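Local coordinates for shikimate dehydrogenase-like protein HI_0607 (Haemophilus influenzae, PDB 1NPY) that oxidises shikimate to 3-dehydroshikimate with NADP(+) in vitro, though so much less actively than classical AroE enzymes that its biological substrate may be another compound, at residues 123-128 with 179-184; 148-153 with 165-170; 195-200 with 219-224. All blocks are in the same frame, centred on the assembly; numbering follows the deposited sequence.

Contact 1 of 3, residues 123-128 with 179-184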
loop_
_atom_site.group_PDB
_atom_site.type_symbol
_atom_site.label_atom_id
_atom_site.label_comp_id
_atom_site.label_asym_id
_atom_site.label_seq_id
_atom_site.Cartn_x
_atom_site.Cartn_y
_atom_site.Cartn_z
ATOM N N ILE A 123 15.511 9.346 -0.349
ATOM C CA ILE A 123 14.649 10.478 -0.673
ATOM C C ILE A 123 13.299 9.976 -1.143
ATOM O O ILE A 123 13.230 9.138 -2.042
ATOM C CB ILE A 123 15.284 11.416 -1.729
ATOM C CG1 ILE A 123 16.564 12.046 -1.181
ATOM C CG2 ILE A 123 14.273 12.480 -2.175
ATOM C CD1 ILE A 123 17.180 13.013 -2.209
ATOM N N VAL A 124 12.241 10.436 -0.481
ATOM C CA VAL A 124 10.862 10.188 -0.872
ATOM C C VAL A 124 10.314 11.410 -1.619
ATOM O O VAL A 124 10.320 12.519 -1.082
ATOM C CB VAL A 124 9.973 9.893 0.355
ATOM C CG1 VAL A 124 8.532 9.731 -0.062
ATOM C CG2 VAL A 124 10.431 8.637 1.107
ATOM N N HIS A 125 9.906 11.233 -2.873
ATOM C CA HIS A 125 9.251 12.277 -3.641
ATOM C C HIS A 125 7.749 12.102 -3.470
ATOM O O HIS A 125 7.148 11.153 -3.961
ATOM C CB HIS A 125 9.660 12.186 -5.114
ATOM C CG HIS A 125 9.233 13.350 -5.954
ATOM N ND1 HIS A 125 9.523 13.429 -7.300
ATOM C CD2 HIS A 125 8.630 14.518 -5.633
ATOM C CE1 HIS A 125 9.083 14.580 -7.780
ATOM N NE2 HIS A 125 8.526 15.256 -6.789
ATOM N N GLY A 126 7.139 13.054 -2.775
ATOM C CA GLY A 126 5.700 13.112 -2.606
ATOM C C GLY A 126 5.320 13.247 -1.144
ATOM O O GLY A 126 6.126 12.993 -0.257
ATOM N N SER A 127 4.094 13.697 -0.894
ATOM C CA SER A 127 3.642 13.955 0.470
ATOM C C SER A 127 2.256 13.394 0.712
ATOM O O SER A 127 1.703 13.607 1.786
ATOM C CB SER A 127 3.687 15.449 0.807
ATOM O OG SER A 127 2.758 16.170 0.012
ATOM N N GLY A 128 1.717 12.733 -0.305
ATOM C CA GLY A 128 0.348 12.248 -0.311
ATOM C C GLY A 128 0.343 10.791 -0.701
ATOM O O GLY A 128 1.392 10.181 -0.932
ATOM N N LEU A 179 15.768 5.964 -3.989
ATOM C CA LEU A 179 14.783 6.925 -4.466
ATOM C C LEU A 179 13.395 6.305 -4.481
ATOM O O LEU A 179 13.191 5.244 -5.068
ATOM C CB LEU A 179 15.123 7.378 -5.883
ATOM C CG LEU A 179 16.581 7.812 -6.028
ATOM C CD1 LEU A 179 16.798 8.177 -7.492
ATOM C CD2 LEU A 179 16.892 9.020 -5.163
ATOM N N VAL A 180 12.456 6.934 -3.784
ATOM C CA VAL A 180 11.103 6.403 -3.713
ATOM C C VAL A 180 10.138 7.427 -4.297
ATOM O O VAL A 180 10.094 8.582 -3.867
ATOM C CB VAL A 180 10.645 6.079 -2.263
ATOM C CG1 VAL A 180 9.362 5.301 -2.266
ATOM C CG2 VAL A 180 11.714 5.381 -1.458
ATOM N N ASN A 181 9.313 6.990 -5.243
ATOM C CA ASN A 181 8.291 7.857 -5.800
ATOM C C ASN A 181 6.935 7.488 -5.191
ATOM O O ASN A 181 6.496 6.326 -5.291
ATOM C CB ASN A 181 8.167 7.726 -7.316
ATOM C CG ASN A 181 7.018 8.572 -7.853
ATOM O OD1 ASN A 181 6.955 9.761 -7.555
ATOM N ND2 ASN A 181 6.128 7.984 -8.622
ATOM N N VAL A 182 6.317 8.487 -4.564
ATOM C CA VAL A 182 4.957 8.401 -4.053
ATOM C C VAL A 182 4.061 9.521 -4.614
ATOM O O VAL A 182 3.022 9.876 -4.046
ATOM C CB VAL A 182 4.884 8.394 -2.509
ATOM C CG1 VAL A 182 5.569 7.167 -1.950
ATOM C CG2 VAL A 182 5.437 9.672 -1.861
ATOM N N THR A 183 4.445 10.055 -5.763
ATOM C CA THR A 183 3.611 11.014 -6.492
ATOM C C THR A 183 2.797 10.279 -7.549
ATOM O O THR A 183 3.018 9.089 -7.815
ATOM C CB THR A 183 4.439 12.089 -7.247
ATOM O OG1 THR A 183 5.217 11.487 -8.291
ATOM C CG2 THR A 183 5.447 12.861 -6.407
ATOM N N SER A 184 1.888 11.004 -8.204
ATOM C CA SER A 184 1.237 10.527 -9.420
ATOM C C SER A 184 2.087 10.555 -10.699
ATOM O O SER A 184 1.580 10.230 -11.776
ATOM C CB SER A 184 -0.036 11.339 -9.647
ATOM O OG SER A 184 0.349 12.696 -9.746
HETATM O O HOH W 1 2.140 12.422 -3.198
#

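Contact 2 of 3, residues 148-153 with 165-170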
loop_
_atom_site.group_PDB
_atom_site.type_symbol
_atom_site.label_atom_id
_atom_site.label_comp_id
_atom_site.label_asym_id
_atom_site.label_seq_id
_atom_site.Cartn_x
_atom_site.Cartn_y
_atom_site.Cartn_z
ATOM N N ILE A 148 12.186 14.191 2.668
ATOM C CA ILE A 148 10.929 14.232 1.937
ATOM C C ILE A 148 11.036 15.411 0.987
ATOM O O ILE A 148 11.239 16.544 1.426
ATOM C CB ILE A 148 9.727 14.357 2.893
ATOM C CG1 ILE A 148 9.486 13.022 3.615
ATOM C CG2 ILE A 148 8.453 14.657 2.089
ATOM C CD1 ILE A 148 9.878 12.982 5.057
ATOM N N TYR A 149 10.995 15.106 -0.306
ATOM C CA TYR A 149 10.962 16.071 -1.393
ATOM C C TYR A 149 9.544 16.211 -1.923
ATOM O O TYR A 149 8.965 15.262 -2.442
ATOM C CB TYR A 149 11.882 15.537 -2.504
ATOM C CG TYR A 149 11.849 16.275 -3.824
ATOM C CD1 TYR A 149 11.799 17.658 -3.877
ATOM C CD2 TYR A 149 11.902 15.563 -5.022
ATOM C CE1 TYR A 149 11.773 18.323 -5.101
ATOM C CE2 TYR A 149 11.875 16.215 -6.244
ATOM C CZ TYR A 149 11.808 17.586 -6.274
ATOM O OH TYR A 149 11.801 18.244 -7.480
ATOM N N ALA A 150 8.928 17.375 -1.773
ATOM C CA ALA A 150 7.535 17.466 -2.175
ATOM C C ALA A 150 7.177 18.903 -2.489
ATOM O O ALA A 150 7.754 19.820 -1.923
ATOM C CB ALA A 150 6.607 16.960 -1.089
ATOM N N ARG A 151 6.224 19.046 -3.397
ATOM C CA ARG A 151 5.769 20.376 -3.767
ATOM C C ARG A 151 4.809 21.005 -2.749
ATOM O O ARG A 151 4.764 22.232 -2.656
ATOM C CB ARG A 151 5.211 20.358 -5.187
ATOM C CG ARG A 151 3.960 19.532 -5.367
ATOM C CD ARG A 151 3.432 19.572 -6.791
ATOM N NE ARG A 151 2.413 18.543 -6.978
ATOM C CZ ARG A 151 1.161 18.619 -6.550
ATOM N NH1 ARG A 151 0.717 19.707 -5.928
ATOM N NH2 ARG A 151 0.325 17.611 -6.783
ATOM N N ASN A 152 4.043 20.211 -2.002
ATOM C CA ASN A 152 3.239 20.711 -0.888
ATOM C C ASN A 152 4.128 20.922 0.337
ATOM O O ASN A 152 4.445 19.980 1.064
ATOM C CB ASN A 152 2.088 19.758 -0.538
ATOM C CG ASN A 152 1.041 20.396 0.380
ATOM O OD1 ASN A 152 -0.158 20.286 0.112
ATOM N ND2 ASN A 152 1.471 21.067 1.447
ATOM N N VAL A 153 4.538 22.167 0.551
ATOM C CA VAL A 153 5.503 22.519 1.582
ATOM C C VAL A 153 5.014 22.233 3.001
ATOM O O VAL A 153 5.763 21.725 3.831
ATOM C CB VAL A 153 5.897 24.012 1.454
ATOM C CG1 VAL A 153 6.735 24.450 2.634
ATOM C CG2 VAL A 153 6.626 24.272 0.137
ATOM N N TYR A 165 12.435 13.461 10.339
ATOM C CA TYR A 165 13.232 13.545 9.128
ATOM C C TYR A 165 13.342 14.985 8.646
ATOM O O TYR A 165 12.926 15.909 9.337
ATOM C CB TYR A 165 12.540 12.665 8.088
ATOM C CG TYR A 165 12.696 11.182 8.306
ATOM C CD1 TYR A 165 13.912 10.612 8.694
ATOM C CD2 TYR A 165 11.626 10.332 8.043
ATOM C CE1 TYR A 165 14.046 9.232 8.816
ATOM C CE2 TYR A 165 11.751 8.960 8.151
ATOM C CZ TYR A 165 12.942 8.422 8.554
ATOM O OH TYR A 165 13.030 7.048 8.579
ATOM N N ALA A 166 13.882 15.210 7.454
ATOM C CA ALA A 166 13.984 16.565 6.932
ATOM C C ALA A 166 13.171 16.709 5.654
ATOM O O ALA A 166 12.957 15.728 4.936
ATOM C CB ALA A 166 15.452 16.912 6.706
ATOM N N TYR A 167 12.757 17.944 5.394
ATOM C CA TYR A 167 12.032 18.334 4.200
ATOM C C TYR A 167 12.929 19.147 3.281
ATOM O O TYR A 167 13.660 20.023 3.757
ATOM C CB TYR A 167 10.791 19.151 4.563
ATOM C CG TYR A 167 10.141 19.787 3.367
ATOM C CD1 TYR A 167 9.350 19.041 2.497
ATOM C CD2 TYR A 167 10.377 21.128 3.065
ATOM C CE1 TYR A 167 8.792 19.612 1.391
ATOM C CE2 TYR A 167 9.817 21.704 1.949
ATOM C CZ TYR A 167 9.035 20.940 1.117
ATOM O OH TYR A 167 8.480 21.501 -0.008
ATOM N N ILE A 168 12.825 18.874 1.984
ATOM C CA ILE A 168 13.484 19.676 0.952
ATOM C C ILE A 168 12.505 20.066 -0.147
ATOM O O ILE A 168 11.657 19.274 -0.575
ATOM C CB ILE A 168 14.723 18.953 0.366
ATOM C CG1 ILE A 168 14.337 17.593 -0.246
ATOM C CG2 ILE A 168 15.761 18.815 1.445
ATOM C CD1 ILE A 168 15.515 16.837 -0.871
ATOM N N ASN A 169 12.603 21.314 -0.592
ATOM C CA ASN A 169 11.757 21.794 -1.678
ATOM C C ASN A 169 12.444 21.585 -3.028
ATOM O O ASN A 169 11.801 21.792 -4.047
ATOM C CB ASN A 169 11.334 23.250 -1.464
ATOM C CG ASN A 169 10.170 23.659 -2.356
ATOM O OD1 ASN A 169 9.064 23.123 -2.261
ATOM N ND2 ASN A 169 10.419 24.620 -3.237
ATOM N N SER A 170 13.695 21.132 -3.057
ATOM C CA SER A 170 14.329 20.736 -4.318
ATOM C C SER A 170 15.512 19.780 -4.190
ATOM O O SER A 170 16.041 19.556 -3.098
ATOM C CB SER A 170 14.769 21.979 -5.100
ATOM O OG SER A 170 15.610 22.778 -4.295
#

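Contact 3 of 3, residues 195-200 with 219-224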
loop_
_atom_site.group_PDB
_atom_site.type_symbol
_atom_site.label_atom_id
_atom_site.label_comp_id
_atom_site.label_asym_id
_atom_site.label_seq_id
_atom_site.Cartn_x
_atom_site.Cartn_y
_atom_site.Cartn_z
ATOM N N ASP A 195 6.446 11.592 -17.518
ATOM C CA ASP A 195 7.455 12.361 -16.787
ATOM C C ASP A 195 8.288 11.445 -15.882
ATOM O O ASP A 195 7.791 10.384 -15.476
ATOM C CB ASP A 195 6.796 13.450 -15.933
ATOM C CG ASP A 195 6.107 14.532 -16.748
ATOM O OD1 ASP A 195 6.363 14.607 -17.974
ATOM O OD2 ASP A 195 5.248 15.272 -16.217
ATOM N N LEU A 196 9.534 11.847 -15.607
ATOM C CA LEU A 196 10.396 11.180 -14.623
ATOM C C LEU A 196 10.122 11.637 -13.200
ATOM O O LEU A 196 10.134 12.836 -12.904
ATOM C CB LEU A 196 11.865 11.536 -14.886
ATOM C CG LEU A 196 12.507 10.865 -16.100
ATOM C CD1 LEU A 196 13.819 11.565 -16.414
ATOM C CD2 LEU A 196 12.729 9.389 -15.883
ATOM N N ALA A 197 10.005 10.685 -12.279
ATOM C CA ALA A 197 9.782 10.990 -10.877
ATOM C C ALA A 197 11.032 11.530 -10.200
ATOM O O ALA A 197 10.932 12.265 -9.221
ATOM C CB ALA A 197 9.214 9.770 -10.172
ATOM N N PHE A 198 12.200 11.209 -10.754
ATOM C CA PHE A 198 13.489 11.764 -10.350
ATOM C C PHE A 198 14.291 12.015 -11.642
ATOM O O PHE A 198 14.137 11.281 -12.625
ATOM C CB PHE A 198 14.306 10.801 -9.466
ATOM C CG PHE A 198 13.742 10.601 -8.086
ATOM C CD1 PHE A 198 14.204 11.350 -7.027
ATOM C CD2 PHE A 198 12.720 9.688 -7.856
ATOM C CE1 PHE A 198 13.669 11.205 -5.754
ATOM C CE2 PHE A 198 12.203 9.512 -6.593
ATOM C CZ PHE A 198 12.667 10.277 -5.535
ATOM N N PRO A 199 15.169 13.019 -11.637
ATOM C CA PRO A 199 16.075 13.251 -12.770
ATOM C C PRO A 199 17.034 12.085 -13.060
ATOM O O PRO A 199 17.486 11.374 -12.163
ATOM C CB PRO A 199 16.868 14.502 -12.359
ATOM C CG PRO A 199 16.015 15.197 -11.302
ATOM C CD PRO A 199 15.303 14.066 -10.606
ATOM N N LYS A 200 17.375 11.899 -14.330
ATOM C CA LYS A 200 18.323 10.846 -14.705
ATOM C C LYS A 200 19.617 10.887 -13.903
ATOM O O LYS A 200 20.105 9.861 -13.418
ATOM C CB LYS A 200 18.628 10.899 -16.204
ATOM C CG LYS A 200 17.432 10.522 -17.068
ATOM C CD LYS A 200 17.748 10.359 -18.550
ATOM C CE LYS A 200 17.890 11.707 -19.217
ATOM N NZ LYS A 200 16.592 12.430 -19.325
ATOM N N THR A 219 7.126 2.613 -15.411
ATOM C CA THR A 219 7.126 4.078 -15.476
ATOM C C THR A 219 8.443 4.600 -16.062
ATOM O O THR A 219 9.404 3.844 -16.139
ATOM C CB THR A 219 6.967 4.715 -14.087
ATOM O OG1 THR A 219 8.008 4.204 -13.243
ATOM C CG2 THR A 219 5.642 4.363 -13.415
ATOM N N PRO A 220 8.536 5.858 -16.499
ATOM C CA PRO A 220 9.829 6.364 -16.962
ATOM C C PRO A 220 10.954 6.233 -15.936
ATOM O O PRO A 220 12.079 5.876 -16.291
ATOM C CB PRO A 220 9.516 7.811 -17.371
ATOM C CG PRO A 220 8.097 7.765 -17.738
ATOM C CD PRO A 220 7.490 6.887 -16.642
ATOM N N PHE A 221 10.628 6.439 -14.669
ATOM C CA PHE A 221 11.558 6.282 -13.549
ATOM C C PHE A 221 12.097 4.846 -13.471
ATOM O O PHE A 221 13.318 4.645 -13.460
ATOM C CB PHE A 221 10.790 6.663 -12.288
ATOM C CG PHE A 221 11.492 6.404 -10.972
ATOM C CD1 PHE A 221 12.835 6.660 -10.759
ATOM C CD2 PHE A 221 10.728 6.011 -9.892
ATOM C CE1 PHE A 221 13.436 6.459 -9.514
ATOM C CE2 PHE A 221 11.316 5.812 -8.644
ATOM C CZ PHE A 221 12.652 6.051 -8.440
ATOM N N ILE A 222 11.192 3.874 -13.425
ATOM C CA ILE A 222 11.578 2.458 -13.331
ATOM C C ILE A 222 12.346 2.014 -14.562
ATOM O O ILE A 222 13.364 1.326 -14.465
ATOM C CB ILE A 222 10.358 1.554 -13.077
ATOM C CG1 ILE A 222 9.775 1.810 -11.688
ATOM C CG2 ILE A 222 10.614 0.070 -13.309
ATOM C CD1 ILE A 222 10.683 1.327 -10.541
ATOM N N ARG A 223 11.857 2.380 -15.739
ATOM C CA ARG A 223 12.516 1.998 -16.984
ATOM C C ARG A 223 13.946 2.512 -17.060
ATOM O O ARG A 223 14.855 1.764 -17.441
ATOM C CB ARG A 223 11.753 2.565 -18.185
ATOM C CG ARG A 223 10.624 1.723 -18.733
ATOM C CD ARG A 223 10.720 1.585 -20.263
ATOM N NE ARG A 223 9.932 0.485 -20.817
ATOM C CZ ARG A 223 8.621 0.556 -20.943
ATOM N NH1 ARG A 223 8.012 1.669 -20.568
ATOM N NH2 ARG A 223 7.915 -0.441 -21.443
ATOM N N TYR A 224 14.153 3.784 -16.716
ATOM C CA TYR A 224 15.503 4.341 -16.694
ATOM C C TYR A 224 16.391 3.669 -15.651
ATOM O O TYR A 224 17.526 3.309 -15.948
ATOM C CB TYR A 224 15.502 5.864 -16.544
ATOM C CG TYR A 224 16.890 6.439 -16.689
ATOM C CD1 TYR A 224 17.468 6.601 -17.944
ATOM C CD2 TYR A 224 17.648 6.787 -15.582
ATOM C CE1 TYR A 224 18.761 7.048 -18.087
ATOM C CE2 TYR A 224 18.938 7.269 -15.715
ATOM C CZ TYR A 224 19.488 7.414 -16.973
ATOM O OH TYR A 224 20.764 7.905 -17.123
HETATM O O HOH W 2 8.588 8.475 -13.664
#

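Contact 1 of 3, residues 123-128 with 179-184
One face of the His125 imidazole carries the methyl CG2 of Thr183, which sits 3.8 Å from the ring centroid, displaced toward the rim, in a CH-pi contact; Asn181 OD1 approaches the same ring obliquely. Outside the two segments the ring stacks with Tyr149, and its ND1 is hydrogen-bonded to the carbonyl of Ala197. With CG anti to the backbone N (chi1 -170°), the imidazole is carried out past the strand end to meet Thr183. The amide of Asn181 is the second flat group. Asn181 OD1 takes the hydroxyl OG1 of Thr183 at 2.6 Å, in the carbonyl plane and on a lone pair, while Thr183 N comes from above that plane at 3.1 Å, closing an Asx turn. Parallel strands 122-125 and 178-181 pair in the Rossmann-type NADP(+) domain, and Gly126 to Gly128 open the glycine-rich turn, a binding site inferred by similarity along with Ser184. Val180 N bonds to Ile123 O, His125 N to Val180 O at 2.8 Å, and Val182 N to His125 O. On the face bearing Val124 and Val180, Val124 CG1 meets Val182 CG2 at 3.6 Å, and helix 131-140 packs here through Val134. CA of Gly126 lies 3.5 Å from Val182 CG2, at backbone angles (phi 128°) that call for glycine. Beyond it a water accepts from Gly128 N and donates to Val182 O at 2.8 Å, bridging the two loops.

Contact 2 of 3, residues 148-153 with 165-170
Backbone hydrogen bonds join Ile148 to strand 166-168: Ile148 N donates to Ala166 O at 2.8 Å, and Ile168 N returns a nearly straight bond to Ile148 O at 2.9 Å. This parallel pairing closes the beta-alpha-beta unit of strand 146-149, helix 153-163 and strand 166-168 at the edge of the nucleotide-binding sheet. Apolar contacts lie to both sides of the sheet. On the face bearing Tyr149 and Ile168, Ile168 CG1 packs on Tyr149 CB at 3.9 Å. On the face bearing Ile148 and Tyr167, Ile148 CD1 meets Tyr165 CB, and the Tyr167 ring, with CG anti to the backbone N (chi1 170°), leans toward the C-terminal end of its strand and runs alongside residues 150-153. Rings also meet oxygens: Tyr149 turns its edge to the carbonyls of Ile168 and Asn169, and Val153 O stands over one face of Tyr167. Val153 CG2 comes within 3.3 Å of Tyr167 OH. Among polar side-chain contacts, Tyr167 OH stands 2.6 Å from Ala150 O, which lies at the ring edge, and 2.8 Å from Asn169 OD1. A single phenolic proton therefore faces two acceptors, and whichever receives it, the hydroxyl is bracketed between the turn after strand 146-149 and the residues following strand 166-168.

Contact 3 of 3, residues 195-200 with 219-224
Phe198 and Phe221 lie side by side and point the same way, with CD2 of Phe198 riding 3.6 Å above one face of the Phe221 ring, nearer its rim than its centre. The planes are inclined at 41° and the centroids are 5.2 Å apart, an oblique pairing in which one ring leans over the other. Ala197 adds a smaller bump beside Phe198: its methyl CB is set against the Phe221 side chain, 4.1 Å from Phe221 CD2. Toward the start of helix 220-227, the pyrrolidine of Pro220 presses against the chain at Asp195, with Pro220 CG 3.5 Å from Asp195 O. Leu196 CD2 lodges against Pro220 CB and the Pro220 carbonyl. Further along, the aliphatic part of Lys200 lies across one face of the Tyr224 ring, the two side chains at about a right angle, with Lys200 CG over the ring centre in a CH-pi contact 3.7 Å from the centroid. Lys200 CD touches Tyr224 CE1 at 3.5 Å. Thr219 caps the helix, its OG1 accepting from Ile222 N. The contact thus sets the loop leading into helix 200-205 against the first turn of helix 220-227, while Phe221 reaches further in to strands 178-181 and 208-211. No direct hydrogen bond joins the two segments. Instead a single water donates to Asp195 O at 2.8 Å, and accepts from Phe221 N and, weakly, from Ala197 N. The chemistry is accordingly apolar side-chain packing with one water bridging the backbones, and that water satisfies the first-turn amide of Phe221.

How the contacts relate
From the N terminus the chain first builds the mixed sheet, then enters the parallel sheet at strand 122-125, where contact 1 opens. Before it closes at strand 178-181, contact 2 opens and closes between 148-153 and 165-170, a short loop within a longer one. Contact 3 follows in series, joining residues 195-200, which lead into helix 200-205, to the start of helix 220-227; none of the three cross. Strands 122-125 and 146-149 are neighbours, so contacts 1 and 2 continue one sheet through backbone bonds of Tyr149 to Val124 and Gly126. Contact 3 adjoins contact 1 through the His125 to Ala197 bond and Phe221 against Leu179, but does not touch contact 2.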